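Local coordinates for DUF3299 domain-containing protein (Pseudomonas aeruginosa, PDB 4HSP) that is of unknown function but is made with a signal sequence and probably adopts an OB-like beta fold, at residues A[37-40]-A[41-44]. Sequence-based numbering, arbitrary orientation.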
loop_
_atom_site.group_PDB
_atom_site.type_symbol
_atom_site.label_atom_id
_atom_site.label_comp_id
_atom_site.label_asym_id
_atom_site.label_seq_id
_atom_site.Cartn_x
_atom_site.Cartn_y
_atom_site.Cartn_z
ATOM N N PRO A 37 10.926 10.635 21.099
ATOM C CA PRO A 37 9.835 10.944 20.145
ATOM C C PRO A 37 9.458 12.423 20.159
ATOM O O PRO A 37 8.747 12.890 19.261
ATOM C CB PRO A 37 8.673 10.081 20.632
ATOM C CG PRO A 37 8.937 9.885 22.084
ATOM C CD PRO A 37 10.424 9.912 22.287
ATOM N N ALA A 38 9.927 13.147 21.195
ATOM C CA ALA A 38 9.713 14.581 21.361
ATOM C C ALA A 38 10.510 15.355 20.297
ATOM O O ALA A 38 9.950 16.175 19.560
ATOM C CB ALA A 38 10.146 14.997 22.765
ATOM N N ALA A 39 11.796 14.979 20.164
ATOM C CA ALA A 39 12.807 15.545 19.281
ATOM C C ALA A 39 12.569 15.277 17.796
ATOM O O ALA A 39 13.209 15.934 16.988
ATOM C CB ALA A 39 14.181 15.026 19.675
ATOM N N SER A 40 11.662 14.354 17.426
ATOM C CA SER A 40 11.361 14.017 16.022
ATOM C C SER A 40 11.120 15.271 15.166
ATOM O O SER A 40 11.722 15.397 14.094
ATOM C CB SER A 40 10.134 13.115 15.935
ATOM O OG SER A 40 10.214 12.034 16.842
ATOM N N GLN A 41 10.245 16.194 15.643
ATOM C CA GLN A 41 9.891 17.419 14.914
ATOM C C GLN A 41 10.789 18.541 15.404
ATOM O O GLN A 41 10.651 18.998 16.537
ATOM C CB GLN A 41 8.391 17.746 15.069
ATOM C CG GLN A 41 7.953 19.036 14.383
ATOM C CD GLN A 41 6.496 19.280 14.608
ATOM O OE1 GLN A 41 5.986 19.193 15.728
ATOM N NE2 GLN A 41 5.790 19.577 13.547
ATOM N N GLN A 42 11.735 18.961 14.552
ATOM C CA GLN A 42 12.732 19.942 14.949
ATOM C C GLN A 42 12.237 21.379 14.977
ATOM O O GLN A 42 12.822 22.173 15.711
ATOM C CB GLN A 42 14.007 19.800 14.133
ATOM C CG GLN A 42 14.936 18.727 14.746
ATOM C CD GLN A 42 15.280 18.913 16.234
ATOM O OE1 GLN A 42 16.040 19.810 16.635
ATOM N NE2 GLN A 42 14.754 18.042 17.079
ATOM N N SER A 43 11.131 21.707 14.277
ATOM C CA SER A 43 10.545 23.048 14.351
ATOM C C SER A 43 9.053 22.887 14.717
ATOM O O SER A 43 8.181 22.946 13.839
ATOM C CB SER A 43 10.763 23.836 13.057
ATOM O OG SER A 43 12.062 23.610 12.524
ATOM N N PRO A 44 8.747 22.660 16.018
ATOM C CA PRO A 44 7.354 22.428 16.414
ATOM C C PRO A 44 6.570 23.711 16.684
ATOM O O PRO A 44 5.373 23.648 16.995
ATOM C CB PRO A 44 7.504 21.597 17.682
ATOM C CG PRO A 44 8.766 22.080 18.292
ATOM C CD PRO A 44 9.656 22.533 17.179
HETATM O O HOH W 1 12.100 17.249 12.207
#
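Gln42 turns back on the helical turn that precedes it and donates from NE2 to the carbonyl oxygen of Ala39, with 2.6 Å between Gln42 NE2 and Ala39 O. The N-H points at the oxygen at 151°, and the nitrogen sits on a lone pair within the carbonyl plane. Ala39 O also lies almost exactly in the plane of the Gln42 amide. A bend at chi2 (-54°) folds the chain back and carries the amide to this carbonyl, bringing NE2 within 4.0 Å of Ala39 CB. One water closes the same turn from the backbone: it donates to Ser40 O at 2.7 Å and accepts from Gln42 N at 2.9 Å. Residues 37-40 have helical backbone angles without regular helical bonding, and the chain leaves this conformation at Gln41, within the loop joining helix 26-34 to strand 55-68 of the mixed sheet, consistent with an OB-type fold in this DUF3299 family. The first side-chain bond of Gln41 leads away from the turn. With CG anti to the backbone N (chi1 178°) and the chain extended beyond it, its buried amide is gripped at both ends: OE1 accepts from Ala132 N and NE2 donates to Pro92 O, while the side chain packs on Pro91, Ile97 and Ala131. Ser40, also buried, places OG 3.0 Å from Pro37 O; Gly149 O of the second subunit is a weak alternative acceptor for its proton, and Tyr147 of that subunit packs against the serine. A bound 1,2-ethanediol, perhaps a solvent additive, lies about 3 Å from the exposed Gln42 side chain.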